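Side-chain contact in uncharacterized protein (Thermus thermophilus HB8, PDB 6SCE), which is a DNA nuclease of type III CRISPR defence, switched on by cyclic oligoadenylate: residues Gly88-Ala93 with Ala385-Leu390. Sequence-based numbering, arbitrary orientation.
Sequences GAKYWA and AMALGL. With nucleotides of chain B.
Two CARF-type Rossmann-like domains of a single chain meet beside the bound oligoadenylate, where Lys90 and Ala93 of helix 90-100 lie against Ala387 and Leu388 of helix 384-393. Contact between the helices is small and apolar, with no hydrogen bond across it, and rests on two points of similar size. At the first, the aliphatic part of the lysine is used: CD of Lys90 rests on CB of Ala387 at 3.7 Å. At the second, one turn along helix 90-100 from Lys90, the backbone carbon C of Ala93 is met by the methyl CD2 of Leu388 at 4.1 Å, which also lies near the CB of Ala93. The Lys90 chain bends at both its third and fourth torsions (chi3 -71°, chi4 -102°), carrying NZ to the phosphate. NZ of Lys90 donates to OP2 of A1 of chain B over 2.7 Å, and it also bonds the carbonyl oxygens of Asn380 and Gly382, so the second domain grips a side chain that belongs to the first. The other phosphate oxygen, OP1 of A1, takes a nearly straight bond from the backbone N of Lys90 (3.0 Å, 170°), giving the phosphate a two-point hold at the helix start, where the helix dipole probably adds to the attraction. Gly88 N donates to OP2 of A2 of chain B at 2.9 Å. From the other helix, selenomethionine Met386 sets SE 3.7 Å from C2 of the A3 base. With an alanine at Lys90, OP2 of A1 would probably lose its charged mate, and the carbonyls of Asn380 and Gly382 their donor from the other domain. The whole is consistent with a CARF sensor site for cyclic oligoadenylate, formed where two Rossmann-like domains meet.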
ATOM      1  N   GLY A  88      -8.200   8.912  -8.051  1.00 25.48           N
ATOM      2  CA  GLY A  88      -6.870   9.464  -7.991  1.00 26.05           C
ATOM      3  C   GLY A  88      -6.457   9.937  -6.618  1.00 25.97           C
ATOM      4  O   GLY A  88      -7.064   9.570  -5.606  1.00 23.49           O
ATOM      5  N   ALA A  89      -5.404  10.748  -6.596  1.00 24.52           N
ATOM      6  CA  ALA A  89      -4.813  11.217  -5.365  1.00 26.45           C
ATOM      7  C   ALA A  89      -5.773  12.118  -4.545  1.00 24.68           C
ATOM      8  O   ALA A  89      -6.411  13.054  -5.072  1.00 24.16           O
ATOM      9  CB  ALA A  89      -3.506  11.939  -5.680  1.00 27.85           C
ATOM     10  N   LYS A  90      -5.846  11.882  -3.237  1.00 23.10           N
ATOM     11  CA  LYS A  90      -6.750  12.657  -2.402  1.00 25.10           C
ATOM     12  C   LYS A  90      -6.436  14.170  -2.420  1.00 26.05           C
ATOM     13  O   LYS A  90      -7.311  15.007  -2.179  1.00 26.83           O
ATOM     14  CB  LYS A  90      -6.766  12.103  -0.962  1.00 26.73           C
ATOM     15  CG  LYS A  90      -7.315  10.681  -0.974  1.00 28.87           C
ATOM     16  CD  LYS A  90      -7.365   9.964   0.360  1.00 31.12           C
ATOM     17  CE  LYS A  90      -6.035   9.569   0.916  1.00 30.42           C
ATOM     18  NZ  LYS A  90      -5.667   8.133   0.762  1.00 28.23           N
ATOM     19  N   TYR A  91      -5.180  14.501  -2.701  1.00 24.56           N
ATOM     20  CA  TYR A  91      -4.765  15.866  -2.908  1.00 26.25           C
ATOM     21  C   TYR A  91      -5.689  16.612  -3.868  1.00 25.12           C
ATOM     22  O   TYR A  91      -6.076  17.728  -3.595  1.00 24.80           O
ATOM     23  CB  TYR A  91      -3.326  15.869  -3.423  1.00 27.91           C
ATOM     24  CG  TYR A  91      -2.828  17.212  -3.893  1.00 27.55           C
ATOM     25  CD1 TYR A  91      -2.306  18.163  -3.000  1.00 28.95           C
ATOM     26  CD2 TYR A  91      -2.863  17.537  -5.248  1.00 30.86           C
ATOM     27  CE1 TYR A  91      -1.847  19.403  -3.455  1.00 29.92           C
ATOM     28  CE2 TYR A  91      -2.416  18.757  -5.701  1.00 31.19           C
ATOM     29  CZ  TYR A  91      -1.899  19.686  -4.811  1.00 32.70           C
ATOM     30  OH  TYR A  91      -1.470  20.896  -5.330  1.00 32.38           O
ATOM     31  N   TRP A  92      -5.998  16.002  -5.006  1.00 25.30           N
ATOM     32  CA  TRP A  92      -6.827  16.619  -6.004  1.00 25.49           C
ATOM     33  C   TRP A  92      -8.286  16.636  -5.605  1.00 25.33           C
ATOM     34  O   TRP A  92      -8.975  17.559  -5.954  1.00 26.20           O
ATOM     35  CB  TRP A  92      -6.609  15.973  -7.375  1.00 26.87           C
ATOM     36  CG  TRP A  92      -5.364  16.466  -7.998  1.00 29.35           C
ATOM     37  CD1 TRP A  92      -4.163  15.808  -8.160  1.00 29.97           C
ATOM     38  CD2 TRP A  92      -5.174  17.789  -8.483  1.00 31.73           C
ATOM     39  NE1 TRP A  92      -3.252  16.668  -8.753  1.00 31.61           N
ATOM     40  CE2 TRP A  92      -3.856  17.880  -8.962  1.00 33.17           C
ATOM     41  CE3 TRP A  92      -6.014  18.902  -8.579  1.00 34.12           C
ATOM     42  CZ2 TRP A  92      -3.355  19.057  -9.543  1.00 34.83           C
ATOM     43  CZ3 TRP A  92      -5.514  20.067  -9.152  1.00 37.87           C
ATOM     44  CH2 TRP A  92      -4.190  20.124  -9.615  1.00 32.38           C
ATOM     45  N   ALA A  93      -8.744  15.645  -4.842  1.00 24.27           N
ATOM     46  CA  ALA A  93     -10.081  15.715  -4.271  1.00 23.96           C
ATOM     47  C   ALA A  93     -10.208  16.967  -3.412  1.00 26.91           C
ATOM     48  O   ALA A  93     -11.207  17.705  -3.483  1.00 25.90           O
ATOM     49  CB  ALA A  93     -10.388  14.480  -3.456  1.00 23.77           C
ATOM     50  N   ALA A 385     -13.117   9.884   1.674  1.00 24.10           N
ATOM     51  CA  ALA A 385     -14.063  10.363   2.661  1.00 25.02           C
ATOM     52  C   ALA A 385     -13.385  10.807   3.934  1.00 23.94           C
ATOM     53  O   ALA A 385     -13.680  11.910   4.409  1.00 26.04           O
ATOM     54  CB  ALA A 385     -15.129   9.307   2.960  1.00 25.36           C
HETATM   55  N   MSE A 386     -12.469   9.996   4.450  1.00 24.62           N
HETATM   56  CA  MSE A 386     -11.806  10.293   5.713  1.00 24.06           C
HETATM   57  C   MSE A 386     -10.888  11.486   5.605  1.00 25.75           C
HETATM   58  O   MSE A 386     -10.866  12.365   6.465  1.00 25.11           O
HETATM   59  CB  MSE A 386     -11.082   9.073   6.215  1.00 25.24           C
HETATM   60  CG  MSE A 386     -11.994   7.897   6.587  1.00 24.85           C
HETATM   61 SE   MSE A 386     -11.089   6.197   6.728  1.00 26.43          SE
HETATM   62  CE  MSE A 386      -9.783   6.599   8.095  1.00 24.03           C
ATOM     63  N   ALA A 387     -10.126  11.531   4.521  1.00 26.33           N
ATOM     64  CA  ALA A 387      -9.211  12.635   4.279  1.00 25.45           C
ATOM     65  C   ALA A 387      -9.923  13.962   4.028  1.00 25.08           C
ATOM     66  O   ALA A 387      -9.470  15.017   4.500  1.00 25.90           O
ATOM     67  CB  ALA A 387      -8.294  12.286   3.130  1.00 25.00           C
ATOM     68  N   LEU A 388     -11.012  13.939   3.266  1.00 25.67           N
ATOM     69  CA  LEU A 388     -11.841  15.135   3.115  1.00 25.67           C
ATOM     70  C   LEU A 388     -12.424  15.590   4.459  1.00 26.63           C
ATOM     71  O   LEU A 388     -12.517  16.786   4.720  1.00 26.13           O
ATOM     72  CB  LEU A 388     -12.935  14.929   2.099  1.00 26.98           C
ATOM     73  CG  LEU A 388     -12.461  14.839   0.652  1.00 28.51           C
ATOM     74  CD1 LEU A 388     -13.638  14.652  -0.285  1.00 29.12           C
ATOM     75  CD2 LEU A 388     -11.688  16.070   0.274  1.00 28.76           C
ATOM     76  N   GLY A 389     -12.788  14.643   5.311  1.00 26.27           N
ATOM     77  CA  GLY A 389     -13.252  14.966   6.653  1.00 27.20           C
ATOM     78  C   GLY A 389     -12.241  15.715   7.462  1.00 27.19           C
ATOM     79  O   GLY A 389     -12.549  16.687   8.182  1.00 28.41           O
ATOM     80  N   LEU A 390     -10.996  15.273   7.330  1.00 27.15           N
ATOM     81  CA  LEU A 390      -9.923  15.944   8.016  1.00 28.76           C
ATOM     82  C   LEU A 390      -9.748  17.333   7.432  1.00 27.82           C
ATOM     83  O   LEU A 390      -9.598  18.285   8.168  1.00 28.11           O
ATOM     84  CB  LEU A 390      -8.622  15.137   7.928  1.00 28.86           C
ATOM     85  CG  LEU A 390      -7.313  15.845   8.323  1.00 30.71           C
ATOM     86  CD1 LEU A 390      -7.400  16.495   9.672  1.00 31.63           C
ATOM     87  CD2 LEU A 390      -6.207  14.810   8.369  1.00 33.94           C
TER
ATOM     88  P     A B   1      -4.007   8.221  -2.624  1.00 24.09           P
ATOM     89  OP1   A B   1      -4.070   9.689  -2.334  1.00 23.76           O
ATOM     90  OP2   A B   1      -4.761   7.302  -1.685  1.00 24.41           O
ATOM     91  O5'   A B   1      -4.516   8.036  -4.125  1.00 23.88           O
ATOM     92  C5'   A B   1      -5.062   6.801  -4.582  1.00 24.02           C
ATOM     93  C4'   A B   1      -4.799   6.691  -6.064  1.00 24.50           C
ATOM     94  O4'   A B   1      -3.389   6.422  -6.283  1.00 24.59           O
ATOM     95  C3'   A B   1      -5.581   5.560  -6.740  1.00 23.01           C
ATOM     96  O3'   A B   1      -6.721   6.137  -7.389  1.00 23.23           O
ATOM     97  C2'   A B   1      -4.547   4.956  -7.701  1.00 24.17           C
ATOM     98  O2'   A B   1      -4.556   5.615  -8.949  1.00 23.16           O
ATOM     99  C1'   A B   1      -3.234   5.199  -6.967  1.00 25.21           C
ATOM    100  N9    A B   1      -2.878   4.170  -5.988  1.00 26.34           N
ATOM    101  C8    A B   1      -2.446   4.387  -4.710  1.00 26.73           C
ATOM    102  N7    A B   1      -2.191   3.271  -4.077  1.00 26.70           N
ATOM    103  C5    A B   1      -2.450   2.270  -4.997  1.00 27.68           C
ATOM    104  C6    A B   1      -2.367   0.866  -4.921  1.00 32.04           C
ATOM    105  N6    A B   1      -1.994   0.216  -3.822  1.00 35.07           N
ATOM    106  N1    A B   1      -2.696   0.157  -6.029  1.00 32.04           N
ATOM    107  C2    A B   1      -3.085   0.833  -7.121  1.00 32.06           C
ATOM    108  N3    A B   1      -3.213   2.148  -7.299  1.00 26.71           N
ATOM    109  C4    A B   1      -2.878   2.817  -6.184  1.00 25.01           C
ATOM    110  P     A B   2      -7.858   5.209  -8.055  1.00 22.38           P
ATOM    111  OP1   A B   2      -7.326   3.942  -8.646  1.00 22.57           O
ATOM    112  OP2   A B   2      -8.705   6.167  -8.850  1.00 21.84           O
ATOM    113  O5'   A B   2      -8.699   4.797  -6.752  1.00 22.76           O
ATOM    114  C5'   A B   2      -9.525   5.803  -6.122  1.00 23.16           C
ATOM    115  C4'   A B   2     -10.262   5.185  -4.960  1.00 23.20           C
ATOM    116  O4'   A B   2     -11.208   4.211  -5.479  1.00 24.31           O
ATOM    117  C3'   A B   2      -9.404   4.454  -3.936  1.00 24.23           C
ATOM    118  O3'   A B   2      -9.846   4.717  -2.606  1.00 25.21           O
ATOM    119  C2'   A B   2      -9.647   2.984  -4.268  1.00 25.79           C
ATOM    120  O2'   A B   2      -9.522   2.149  -3.136  1.00 25.63           O
ATOM    121  C1'   A B   2     -11.093   3.022  -4.743  1.00 25.00           C
ATOM    122  N9    A B   2     -11.502   1.893  -5.555  1.00 23.37           N
ATOM    123  C8    A B   2     -10.695   1.026  -6.256  1.00 23.26           C
ATOM    124  N7    A B   2     -11.374   0.070  -6.838  1.00 23.45           N
ATOM    125  C5    A B   2     -12.695   0.306  -6.488  1.00 22.67           C
ATOM    126  C6    A B   2     -13.894  -0.373  -6.783  1.00 24.40           C
ATOM    127  N6    A B   2     -13.949  -1.516  -7.462  1.00 23.72           N
ATOM    128  N1    A B   2     -15.042   0.165  -6.306  1.00 23.18           N
ATOM    129  C2    A B   2     -14.961   1.259  -5.537  1.00 24.13           C
ATOM    130  N3    A B   2     -13.893   1.974  -5.182  1.00 23.25           N
ATOM    131  C4    A B   2     -12.780   1.430  -5.692  1.00 24.39           C
ATOM    132  P     A B   3      -9.590   6.159  -1.963  1.00 26.45           P
ATOM    133  OP1   A B   3     -10.879   6.847  -1.548  1.00 23.87           O
ATOM    134  OP2   A B   3      -8.729   7.003  -2.862  1.00 27.62           O
ATOM    135  O5'   A B   3      -8.791   5.732  -0.661  1.00 25.07           O
ATOM    136  C5'   A B   3      -7.688   4.815  -0.676  1.00 27.44           C
ATOM    137  C4'   A B   3      -7.132   4.774   0.728  1.00 26.31           C
ATOM    138  O4'   A B   3      -8.131   4.217   1.635  1.00 25.77           O
ATOM    139  C3'   A B   3      -5.871   3.939   0.915  1.00 23.64           C
ATOM    140  O3'   A B   3      -4.949   4.746   1.621  1.00 24.07           O
ATOM    141  C2'   A B   3      -6.365   2.746   1.749  1.00 25.10           C
ATOM    142  O2'   A B   3      -5.372   2.166   2.566  1.00 24.69           O
ATOM    143  C1'   A B   3      -7.466   3.406   2.569  1.00 24.92           C
ATOM    144  N9    A B   3      -8.436   2.478   3.103  1.00 28.50           N
ATOM    145  C8    A B   3      -9.093   1.491   2.406  1.00 29.33           C
ATOM    146  N7    A B   3      -9.948   0.831   3.161  1.00 29.41           N
ATOM    147  C5    A B   3      -9.868   1.446   4.399  1.00 28.52           C
ATOM    148  C6    A B   3     -10.543   1.211   5.612  1.00 29.27           C
ATOM    149  N6    A B   3     -11.487   0.283   5.745  1.00 31.99           N
ATOM    150  N1    A B   3     -10.242   2.025   6.650  1.00 27.40           N
ATOM    151  C2    A B   3      -9.318   2.980   6.483  1.00 29.23           C
ATOM    152  N3    A B   3      -8.611   3.292   5.390  1.00 28.27           N
ATOM    153  C4    A B   3      -8.943   2.472   4.374  1.00 28.12           C
TER